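Local coordinates for translation initiation factor eIF2b-like protein (Chaetomium thermophilum, PDB 4ZEM) that probably takes part in guanine nucleotide exchange during translation initiation, as the beta subunit of the decameric eIF2B complex, at residues A[41-46]-A[307-312]; A[242-245]-A[249-252]; A[275-280]-A[374-379]. All blocks are in the same frame, centred on the assembly; numbering follows the deposited sequence.

Contact 1: A[41-46]-A[307-312]; sequences TGDECA and VYKFCP
Asp43 and Ala46, at the start of helix 43-59, meet Tyr308 and Lys309 of a short 3-10 turn after strand 301-304, a contact that joins the helical N-terminal part of the chain to the Rossmann-like part. The tight side is apolar and buried. The methyl CB of Ala46 rests 3.6 Å from Tyr308 CE1 and 3.8 Å from Tyr308 CD1, approaching the ring obliquely. Ile174 and Ala177 of helix 154-182 and Val88 of helix 88-104 also pack on this ring, while its own neighbour Lys309 lays CG over one face, 3.5 Å above the plane and offset toward the rim. Tyr308 CG stands between backbone N and carbonyl carbon (chi1 73°), which carries the ring toward helix 43-59. The looser side, partly open to solvent, is polar. Asp43 comes to the hydroxyl end of the ring, its CB near the ring plane at 3.2 Å from Tyr308 OH, with carboxylate and ring almost perpendicular (87°). Lys309, bent at chi2 and chi3, crosses the aspartate at about a right angle and forms a salt bridge with it. Without the carboxylate, as with an alanine here, the ammonium group of Lys309 would probably lose its charged mate and be freer to turn, though a weak bond to Ala272 O could remain. Lys309 NZ donates to Asp43 OD1 at 2.9 Å, on the syn side and 28° out of the carboxylate plane.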
ATOM      1  N   THR A  41       0.173 -12.273  -0.549  1.00112.97           N
ATOM      2  CA  THR A  41       0.443 -11.431  -1.715  1.00104.62           C
ATOM      3  C   THR A  41      -0.280 -10.089  -1.698  1.00 94.07           C
ATOM      4  O   THR A  41      -1.374  -9.969  -1.143  1.00 97.43           O
ATOM      5  CB  THR A  41       0.045 -12.146  -3.016  1.00104.66           C
ATOM      6  OG1 THR A  41      -1.189 -12.841  -2.808  1.00114.02           O
ATOM      7  CG2 THR A  41       1.110 -13.146  -3.432  1.00 96.44           C
ATOM      8  N   GLY A  42       0.336  -9.090  -2.324  1.00 81.89           N
ATOM      9  CA  GLY A  42      -0.282  -7.785  -2.501  1.00 78.57           C
ATOM     10  C   GLY A  42      -0.557  -6.970  -1.255  1.00 82.63           C
ATOM     11  O   GLY A  42       0.327  -6.755  -0.432  1.00 86.45           O
ATOM     12  N   ASP A  43      -1.778  -6.459  -1.143  1.00 84.08           N
ATOM     13  CA  ASP A  43      -2.130  -5.561  -0.046  1.00 90.60           C
ATOM     14  C   ASP A  43      -2.303  -6.243   1.315  1.00 90.03           C
ATOM     15  O   ASP A  43      -2.193  -5.585   2.353  1.00 91.64           O
ATOM     16  CB  ASP A  43      -3.405  -4.787  -0.388  1.00104.02           C
ATOM     17  CG  ASP A  43      -3.410  -4.271  -1.815  1.00115.94           C
ATOM     18  OD1 ASP A  43      -2.318  -4.159  -2.410  1.00117.24           O
ATOM     19  OD2 ASP A  43      -4.505  -3.962  -2.334  1.00121.07           O
ATOM     20  N   GLU A  44      -2.573  -7.547   1.330  1.00 83.81           N
ATOM     21  CA  GLU A  44      -2.720  -8.230   2.613  1.00 81.81           C
ATOM     22  C   GLU A  44      -1.333  -8.495   3.175  1.00 73.88           C
ATOM     23  O   GLU A  44      -1.163  -8.777   4.359  1.00 74.87           O
ATOM     24  CB  GLU A  44      -3.509  -9.531   2.478  1.00 82.14           C
ATOM     25  CG  GLU A  44      -2.847 -10.581   1.615  1.00 94.21           C
ATOM     26  CD  GLU A  44      -3.714 -11.815   1.446  1.00113.69           C
ATOM     27  OE1 GLU A  44      -4.654 -11.992   2.251  1.00118.00           O
ATOM     28  OE2 GLU A  44      -3.454 -12.607   0.515  1.00122.28           O
ATOM     29  N   CYS A  45      -0.349  -8.385   2.294  1.00 64.68           N
ATOM     30  CA  CYS A  45       1.054  -8.403   2.661  1.00 64.10           C
ATOM     31  C   CYS A  45       1.413  -7.152   3.468  1.00 62.07           C
ATOM     32  O   CYS A  45       2.190  -7.223   4.422  1.00 64.35           O
ATOM     33  CB  CYS A  45       1.913  -8.534   1.398  1.00 49.15           C
ATOM     34  SG  CYS A  45       3.619  -8.060   1.536  1.00 89.12           S
ATOM     35  N   ALA A  46       0.839  -6.012   3.088  1.00 58.01           N
ATOM     36  CA  ALA A  46       1.108  -4.745   3.771  1.00 51.87           C
ATOM     37  C   ALA A  46       0.727  -4.825   5.247  1.00 50.68           C
ATOM     38  O   ALA A  46       1.505  -4.437   6.123  1.00 51.52           O
ATOM     39  CB  ALA A  46       0.361  -3.612   3.103  1.00 54.00           C
ATOM     40  N   VAL A 307      -2.196   5.573  -0.036  1.00 39.78           N
ATOM     41  CA  VAL A 307      -0.927   6.233   0.269  1.00 39.50           C
ATOM     42  C   VAL A 307       0.147   5.245   0.745  1.00 47.35           C
ATOM     43  O   VAL A 307       1.337   5.449   0.502  1.00 35.48           O
ATOM     44  CB  VAL A 307      -1.143   7.349   1.325  1.00 44.13           C
ATOM     45  CG1 VAL A 307       0.166   7.967   1.772  1.00 38.31           C
ATOM     46  CG2 VAL A 307      -2.069   8.414   0.759  1.00 39.23           C
ATOM     47  N   TYR A 308      -0.270   4.165   1.399  1.00 34.97           N
ATOM     48  CA  TYR A 308       0.687   3.157   1.843  1.00 43.76           C
ATOM     49  C   TYR A 308       1.405   2.493   0.658  1.00 50.91           C
ATOM     50  O   TYR A 308       2.453   1.876   0.830  1.00 55.88           O
ATOM     51  CB  TYR A 308       0.014   2.098   2.733  1.00 40.68           C
ATOM     52  CG  TYR A 308      -0.890   1.113   2.035  1.00 43.02           C
ATOM     53  CD1 TYR A 308      -0.430  -0.151   1.691  1.00 44.39           C
ATOM     54  CD2 TYR A 308      -2.214   1.433   1.739  1.00 52.06           C
ATOM     55  CE1 TYR A 308      -1.253  -1.067   1.064  1.00 42.58           C
ATOM     56  CE2 TYR A 308      -3.050   0.519   1.107  1.00 36.45           C
ATOM     57  CZ  TYR A 308      -2.562  -0.727   0.772  1.00 48.80           C
ATOM     58  OH  TYR A 308      -3.378  -1.639   0.141  1.00 43.35           O
ATOM     59  N   LYS A 309       0.837   2.599  -0.537  1.00 36.19           N
ATOM     60  CA  LYS A 309       1.508   2.076  -1.719  1.00 41.58           C
ATOM     61  C   LYS A 309       2.433   3.109  -2.388  1.00 41.25           C
ATOM     62  O   LYS A 309       3.076   2.818  -3.398  1.00 50.59           O
ATOM     63  CB  LYS A 309       0.467   1.531  -2.701  1.00 38.87           C
ATOM     64  CG  LYS A 309      -0.383   0.461  -2.036  1.00 53.51           C
ATOM     65  CD  LYS A 309      -0.654  -0.760  -2.886  1.00 50.45           C
ATOM     66  CE  LYS A 309      -1.938  -0.647  -3.667  1.00 46.70           C
ATOM     67  NZ  LYS A 309      -2.255  -1.948  -4.321  1.00 49.71           N
ATOM     68  N   PHE A 310       2.517   4.306  -1.811  1.00 39.62           N
ATOM     69  CA  PHE A 310       3.447   5.331  -2.297  1.00 45.06           C
ATOM     70  C   PHE A 310       4.899   5.003  -1.942  1.00 48.94           C
ATOM     71  O   PHE A 310       5.284   5.087  -0.773  1.00 52.30           O
ATOM     72  CB  PHE A 310       3.101   6.702  -1.715  1.00 38.82           C
ATOM     73  CG  PHE A 310       1.990   7.417  -2.435  1.00 41.05           C
ATOM     74  CD1 PHE A 310       0.862   6.736  -2.865  1.00 42.68           C
ATOM     75  CD2 PHE A 310       2.077   8.779  -2.680  1.00 43.61           C
ATOM     76  CE1 PHE A 310      -0.163   7.401  -3.526  1.00 45.48           C
ATOM     77  CE2 PHE A 310       1.059   9.446  -3.340  1.00 43.00           C
ATOM     78  CZ  PHE A 310      -0.062   8.754  -3.766  1.00 38.71           C
ATOM     79  N   CYS A 311       5.713   4.655  -2.938  1.00 47.82           N
ATOM     80  CA  CYS A 311       7.125   4.377  -2.684  1.00 44.91           C
ATOM     81  C   CYS A 311       7.917   5.677  -2.774  1.00 51.72           C
ATOM     82  O   CYS A 311       7.821   6.389  -3.771  1.00 56.22           O
ATOM     83  CB  CYS A 311       7.675   3.363  -3.690  1.00 55.43           C
ATOM     84  SG  CYS A 311       6.946   1.718  -3.605  1.00 63.25           S
ATOM     85  N   PRO A 312       8.752   5.956  -1.762  1.00 48.70           N
ATOM     86  CA  PRO A 312       9.481   7.225  -1.628  1.00 49.64           C
ATOM     87  C   PRO A 312      10.770   7.276  -2.436  1.00 61.70           C
ATOM     88  O   PRO A 312      11.735   7.931  -2.043  1.00 73.14           O
ATOM     89  CB  PRO A 312       9.794   7.297  -0.125  1.00 50.67           C
ATOM     90  CG  PRO A 312       9.356   5.967   0.470  1.00 61.28           C
ATOM     91  CD  PRO A 312       9.075   5.034  -0.665  1.00 59.67           C
TER

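Contact 2: A[242-245]-A[249-252]; sequences KLNA and STIN
Leu243 and Asn244, consecutive residues of helix 237-246, both reach Thr250 on strand 249-252, and side-chain torsions help explain how one threonine meets two unlike neighbours. Thr250 has OG1 between its backbone N and carbonyl carbon (chi1 51°), which leaves CG2 anti to the carbonyl carbon; the hydroxyl lies beside Asn244, while the methyl meets Leu243 and also comes near the Asn244 amide. The methyl is the apolar half. Thr250 CG2 lies 3.8 Å from Leu243 CD1 and 3.9 Å from Leu243 CB, a van der Waals fit in which the two side chains cross obliquely. With CG beside the backbone N (chi1 -73°), Leu243, whose CB is directed toward the strand, brings CD1 to the threonine methyl; Val219 of strand 218-222 and Leu208 of helix 202-214 also touch this buried leucine. The hydroxyl half faces Asn244, whose CB starts off to one side but whose amide end swings nearer the strand, crossing the threonine at roughly a right angle. As modelled, OD1 of Asn244 is 3.1 Å from Thr250 OG1; because the amide is probably turned over, its oxygen and nitrogen cannot be assigned from this model. This outer end of the contact is largely solvent-exposed, whereas Leu243 closes the inner end. Strand 249-252 runs parallel to strand 218-222 and is hydrogen-bonded to it through the backbones of Ser249 and Ile251. Helix 237-246 links these two neighbouring strands, so its packing against the second of them is that of a beta-alpha-beta crossover, here at the edge of a Rossmann-like sheet.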
ATOM      1  N   LYS A 242     -21.936  -9.333  -9.582  1.00 51.99           N
ATOM      2  CA  LYS A 242     -22.203  -8.342  -8.554  1.00 50.10           C
ATOM      3  C   LYS A 242     -22.602  -6.994  -9.149  1.00 51.70           C
ATOM      4  O   LYS A 242     -23.506  -6.334  -8.655  1.00 58.14           O
ATOM      5  CB  LYS A 242     -21.007  -8.200  -7.616  1.00 48.15           C
ATOM      6  CG  LYS A 242     -21.368  -7.628  -6.261  1.00 58.67           C
ATOM      7  CD  LYS A 242     -20.203  -7.720  -5.295  1.00 75.51           C
ATOM      8  CE  LYS A 242     -20.563  -7.120  -3.947  1.00 85.79           C
ATOM      9  NZ  LYS A 242     -19.368  -6.981  -3.073  1.00 88.84           N
ATOM     10  N   LEU A 243     -21.924  -6.595 -10.219  1.00 40.40           N
ATOM     11  CA  LEU A 243     -22.204  -5.326 -10.882  1.00 36.88           C
ATOM     12  C   LEU A 243     -23.566  -5.287 -11.548  1.00 48.55           C
ATOM     13  O   LEU A 243     -24.272  -4.289 -11.480  1.00 42.86           O
ATOM     14  CB  LEU A 243     -21.118  -5.002 -11.904  1.00 40.88           C
ATOM     15  CG  LEU A 243     -19.765  -4.562 -11.360  1.00 41.95           C
ATOM     16  CD1 LEU A 243     -18.778  -4.359 -12.491  1.00 30.08           C
ATOM     17  CD2 LEU A 243     -19.905  -3.299 -10.533  1.00 36.66           C
ATOM     18  N   ASN A 244     -23.924  -6.386 -12.196  1.00 38.64           N
ATOM     19  CA  ASN A 244     -25.200  -6.497 -12.886  1.00 42.81           C
ATOM     20  C   ASN A 244     -26.376  -6.385 -11.922  1.00 47.08           C
ATOM     21  O   ASN A 244     -27.383  -5.750 -12.236  1.00 52.50           O
ATOM     22  CB  ASN A 244     -25.285  -7.818 -13.661  1.00 36.26           C
ATOM     23  CG  ASN A 244     -24.291  -7.890 -14.811  1.00 54.45           C
ATOM     24  OD1 ASN A 244     -23.833  -6.865 -15.329  1.00 47.35           O
ATOM     25  ND2 ASN A 244     -23.953  -9.110 -15.219  1.00 36.48           N
ATOM     26  N   ALA A 245     -26.238  -6.984 -10.743  1.00 46.35           N
ATOM     27  CA  ALA A 245     -27.302  -6.934  -9.741  1.00 53.64           C
ATOM     28  C   ALA A 245     -27.477  -5.516  -9.205  1.00 55.74           C
ATOM     29  O   ALA A 245     -28.573  -5.108  -8.829  1.00 60.73           O
ATOM     30  CB  ALA A 245     -27.008  -7.899  -8.611  1.00 40.71           C
ATOM     31  N   SER A 249     -24.313  -2.240 -16.186  1.00 35.95           N
ATOM     32  CA  SER A 249     -24.036  -3.047 -17.366  1.00 34.20           C
ATOM     33  C   SER A 249     -22.550  -3.350 -17.470  1.00 38.68           C
ATOM     34  O   SER A 249     -21.708  -2.531 -17.094  1.00 38.56           O
ATOM     35  CB  SER A 249     -24.545  -2.351 -18.637  1.00 36.17           C
ATOM     36  OG  SER A 249     -25.958  -2.209 -18.590  1.00 39.93           O
ATOM     37  N   THR A 250     -22.234  -4.544 -17.956  1.00 35.58           N
ATOM     38  CA  THR A 250     -20.844  -4.955 -18.118  1.00 39.50           C
ATOM     39  C   THR A 250     -20.571  -5.417 -19.535  1.00 40.94           C
ATOM     40  O   THR A 250     -21.399  -6.081 -20.166  1.00 39.75           O
ATOM     41  CB  THR A 250     -20.446  -6.070 -17.129  1.00 36.09           C
ATOM     42  OG1 THR A 250     -21.407  -7.136 -17.197  1.00 40.31           O
ATOM     43  CG2 THR A 250     -20.409  -5.527 -15.713  1.00 36.90           C
ATOM     44  N   ILE A 251     -19.403  -5.023 -20.030  1.00 36.42           N
ATOM     45  CA  ILE A 251     -18.976  -5.371 -21.368  1.00 37.52           C
ATOM     46  C   ILE A 251     -17.672  -6.150 -21.326  1.00 38.18           C
ATOM     47  O   ILE A 251     -16.741  -5.782 -20.619  1.00 49.01           O
ATOM     48  CB  ILE A 251     -18.809  -4.106 -22.235  1.00 39.80           C
ATOM     49  CG1 ILE A 251     -20.174  -3.429 -22.421  1.00 38.90           C
ATOM     50  CG2 ILE A 251     -18.173  -4.447 -23.580  1.00 36.26           C
ATOM     51  CD1 ILE A 251     -20.148  -2.134 -23.224  1.00 34.95           C
ATOM     52  N   ASN A 252     -17.631  -7.259 -22.052  1.00 45.57           N
ATOM     53  CA  ASN A 252     -16.399  -8.011 -22.227  1.00 47.60           C
ATOM     54  C   ASN A 252     -15.810  -7.698 -23.588  1.00 46.85           C
ATOM     55  O   ASN A 252     -16.495  -7.799 -24.604  1.00 56.13           O
ATOM     56  CB  ASN A 252     -16.634  -9.515 -22.074  1.00 55.14           C
ATOM     57  CG  ASN A 252     -16.587  -9.963 -20.630  1.00 70.93           C
ATOM     58  OD1 ASN A 252     -15.676  -9.600 -19.882  1.00 80.72           O
ATOM     59  ND2 ASN A 252     -17.578 -10.748 -20.222  1.00 78.64           N
TER

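Contact 3: A[275-280]-A[374-379]; sequences VYQNGG and GIYADH
Tyr376 presses its hydroxyl end against the backbone of Val275, Tyr276 and Gln277 without bonding to it, although polar atoms lie near. Tyr376 OH is 3.1 Å from Val275 O and 3.5 Å from Gln277 N, but the angles are poor for hydrogen bonds in both cases; the hydroxyl has instead a weak bond to Cys311 O. Val275 O stands at the ring edge, near its plane. Over one face lies a CH-pi contact: Gln277 CG sits 4.0 Å from the centroid of the Tyr376 ring, only 11° off the normal and hence nearly over its centre. Gln277 places CG there by setting it anti to the carbonyl carbon, beside the backbone N (chi1 -71°), after which the chain runs on extended and the amide plane stands 83° from the ring. The segment carrying these atoms is folded tightly: Tyr276 to Gly279 form a type I turn, and Asn278 OD1 accepts from Gly280 N at 2.9 Å, an Asx turn. Tyr276 N also bonds to Gly280 O, and Gly279 has positive phi, the pattern of a G1 beta bulge. On the helix, the imidazole of His379 is tied back one turn, ND1 donating to Ile375 O at 2.9 Å almost straight and in the ring plane. The contact sets the short helix 372-379 against the hairpin joining strands 274-275 and 281-284 of the small antiparallel sheet, with Phe310 of the loop after strand 301-304 meeting the Tyr376 ring at a slant.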
ATOM      1  N   VAL A 275       3.229   3.488  -6.360  1.00 40.68           N
ATOM      2  CA  VAL A 275       3.387   4.818  -6.936  1.00 38.28           C
ATOM      3  C   VAL A 275       4.807   5.288  -6.647  1.00 46.78           C
ATOM      4  O   VAL A 275       5.373   4.957  -5.609  1.00 50.86           O
ATOM      5  CB  VAL A 275       2.366   5.823  -6.361  1.00 41.72           C
ATOM      6  CG1 VAL A 275       2.597   7.233  -6.929  1.00 33.85           C
ATOM      7  CG2 VAL A 275       0.961   5.364  -6.659  1.00 37.47           C
ATOM      8  N   TYR A 276       5.382   6.059  -7.560  1.00 50.56           N
ATOM      9  CA  TYR A 276       6.727   6.569  -7.368  1.00 48.26           C
ATOM     10  C   TYR A 276       6.742   8.088  -7.257  1.00 53.04           C
ATOM     11  O   TYR A 276       5.773   8.763  -7.611  1.00 52.85           O
ATOM     12  CB  TYR A 276       7.628   6.097  -8.503  1.00 47.31           C
ATOM     13  CG  TYR A 276       7.744   4.596  -8.556  1.00 56.67           C
ATOM     14  CD1 TYR A 276       6.993   3.849  -9.460  1.00 56.10           C
ATOM     15  CD2 TYR A 276       8.584   3.916  -7.675  1.00 58.71           C
ATOM     16  CE1 TYR A 276       7.092   2.468  -9.499  1.00 64.69           C
ATOM     17  CE2 TYR A 276       8.692   2.538  -7.708  1.00 57.41           C
ATOM     18  CZ  TYR A 276       7.944   1.817  -8.620  1.00 69.13           C
ATOM     19  OH  TYR A 276       8.047   0.445  -8.653  1.00 64.97           O
ATOM     20  N   GLN A 277       7.854   8.612  -6.756  1.00 53.18           N
ATOM     21  CA  GLN A 277       7.997  10.036  -6.489  1.00 57.87           C
ATOM     22  C   GLN A 277       7.806  10.897  -7.733  1.00 55.69           C
ATOM     23  O   GLN A 277       7.310  12.016  -7.650  1.00 48.29           O
ATOM     24  CB  GLN A 277       9.375  10.294  -5.887  1.00 52.29           C
ATOM     25  CG  GLN A 277       9.507   9.782  -4.466  1.00 62.55           C
ATOM     26  CD  GLN A 277      10.783  10.238  -3.808  1.00 70.77           C
ATOM     27  OE1 GLN A 277      11.855  10.188  -4.413  1.00 67.69           O
ATOM     28  NE2 GLN A 277      10.681  10.682  -2.559  1.00 72.96           N
ATOM     29  N   ASN A 278       8.220  10.371  -8.879  1.00 58.97           N
ATOM     30  CA  ASN A 278       8.075  11.062 -10.151  1.00 47.18           C
ATOM     31  C   ASN A 278       6.653  10.990 -10.703  1.00 55.08           C
ATOM     32  O   ASN A 278       6.338  11.622 -11.708  1.00 58.81           O
ATOM     33  CB  ASN A 278       9.057  10.484 -11.170  1.00 49.73           C
ATOM     34  CG  ASN A 278       8.682   9.078 -11.597  1.00 62.32           C
ATOM     35  OD1 ASN A 278       8.105   8.312 -10.820  1.00 58.82           O
ATOM     36  ND2 ASN A 278       9.013   8.727 -12.830  1.00 57.59           N
ATOM     37  N   GLY A 279       5.803  10.201 -10.055  1.00 54.49           N
ATOM     38  CA  GLY A 279       4.431  10.038 -10.498  1.00 41.11           C
ATOM     39  C   GLY A 279       4.231   8.824 -11.390  1.00 43.15           C
ATOM     40  O   GLY A 279       3.132   8.577 -11.877  1.00 42.04           O
ATOM     41  N   GLY A 280       5.294   8.051 -11.588  1.00 45.34           N
ATOM     42  CA  GLY A 280       5.200   6.815 -12.341  1.00 42.34           C
ATOM     43  C   GLY A 280       4.458   5.762 -11.537  1.00 43.13           C
ATOM     44  O   GLY A 280       4.331   5.871 -10.316  1.00 44.40           O
ATOM     45  N   GLY A 374       3.802  16.864  -1.628  1.00 46.55           N
ATOM     46  CA  GLY A 374       3.261  17.164  -0.313  1.00 47.44           C
ATOM     47  C   GLY A 374       2.902  15.909   0.461  1.00 50.27           C
ATOM     48  O   GLY A 374       3.204  15.791   1.648  1.00 51.83           O
ATOM     49  N   ILE A 375       2.283  14.957  -0.228  1.00 45.91           N
ATOM     50  CA  ILE A 375       1.875  13.699   0.378  1.00 47.14           C
ATOM     51  C   ILE A 375       3.087  12.892   0.839  1.00 46.41           C
ATOM     52  O   ILE A 375       3.088  12.340   1.942  1.00 47.80           O
ATOM     53  CB  ILE A 375       1.014  12.867  -0.603  1.00 49.52           C
ATOM     54  CG1 ILE A 375      -0.274  13.631  -0.931  1.00 39.93           C
ATOM     55  CG2 ILE A 375       0.707  11.487  -0.029  1.00 33.12           C
ATOM     56  CD1 ILE A 375      -1.132  12.996  -2.011  1.00 40.84           C
ATOM     57  N   TYR A 376       4.132  12.847   0.016  1.00 48.52           N
ATOM     58  CA  TYR A 376       5.337  12.116   0.399  1.00 52.15           C
ATOM     59  C   TYR A 376       5.966  12.712   1.653  1.00 44.08           C
ATOM     60  O   TYR A 376       6.345  11.985   2.572  1.00 53.47           O
ATOM     61  CB  TYR A 376       6.362  12.096  -0.738  1.00 39.35           C
ATOM     62  CG  TYR A 376       6.150  10.944  -1.687  1.00 50.54           C
ATOM     63  CD1 TYR A 376       5.595  11.142  -2.950  1.00 48.11           C
ATOM     64  CD2 TYR A 376       6.507   9.651  -1.319  1.00 47.42           C
ATOM     65  CE1 TYR A 376       5.401  10.077  -3.821  1.00 44.69           C
ATOM     66  CE2 TYR A 376       6.308   8.581  -2.172  1.00 47.51           C
ATOM     67  CZ  TYR A 376       5.761   8.796  -3.421  1.00 48.10           C
ATOM     68  OH  TYR A 376       5.582   7.723  -4.263  1.00 40.82           O
ATOM     69  N   ALA A 377       6.055  14.037   1.697  1.00 44.83           N
ATOM     70  CA  ALA A 377       6.635  14.729   2.846  1.00 49.64           C
ATOM     71  C   ALA A 377       5.823  14.494   4.127  1.00 52.46           C
ATOM     72  O   ALA A 377       6.387  14.373   5.211  1.00 59.55           O
ATOM     73  CB  ALA A 377       6.748  16.212   2.557  1.00 45.41           C
ATOM     74  N   ASP A 378       4.502  14.420   3.992  1.00 49.70           N
ATOM     75  CA  ASP A 378       3.609  14.184   5.126  1.00 53.06           C
ATOM     76  C   ASP A 378       3.771  12.802   5.776  1.00 52.06           C
ATOM     77  O   ASP A 378       3.543  12.651   6.974  1.00 59.69           O
ATOM     78  CB  ASP A 378       2.149  14.371   4.697  1.00 62.22           C
ATOM     79  CG  ASP A 378       1.753  15.832   4.570  1.00 67.73           C
ATOM     80  OD1 ASP A 378       2.469  16.702   5.115  1.00 73.59           O
ATOM     81  OD2 ASP A 378       0.716  16.107   3.930  1.00 70.85           O
ATOM     82  N   HIS A 379       4.117  11.791   4.987  1.00 44.72           N
ATOM     83  CA  HIS A 379       4.161  10.424   5.503  1.00 49.78           C
ATOM     84  C   HIS A 379       5.565   9.834   5.692  1.00 50.76           C
ATOM     85  O   HIS A 379       5.725   8.832   6.386  1.00 48.51           O
ATOM     86  CB  HIS A 379       3.333   9.517   4.591  1.00 46.26           C
ATOM     87  CG  HIS A 379       1.885   9.890   4.544  1.00 45.63           C
ATOM     88  ND1 HIS A 379       1.411  10.932   3.778  1.00 43.58           N
ATOM     89  CD2 HIS A 379       0.814   9.384   5.200  1.00 51.49           C
ATOM     90  CE1 HIS A 379       0.105  11.041   3.950  1.00 54.56           C
ATOM     91  NE2 HIS A 379      -0.283  10.115   4.808  1.00 61.83           N
TER

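How the contacts relate
Contacts 1 and 3 adjoin, with centres about 13 Å apart, and loop 307-312 of contact 1 also touches both segments of contact 3: it faces helix 43-59 through Tyr308 and Lys309, and meets segments 275-280 and 374-379 as well, among others through Val307, Phe310 and Cys311. Cys311 is one link, its N 2.7 Å from Val275 O, a probable hydrogen bond, and its O beside the Tyr376 hydroxyl. Along the chain these two contacts cross, since their segments alternate. Contact 2 stands apart at the sheet edge, its centre about 28 Å from that of contact 1 and about 34 Å from that of contact 3. It is nested within the chain loop closed by contact 1, and closes before contact 3 opens.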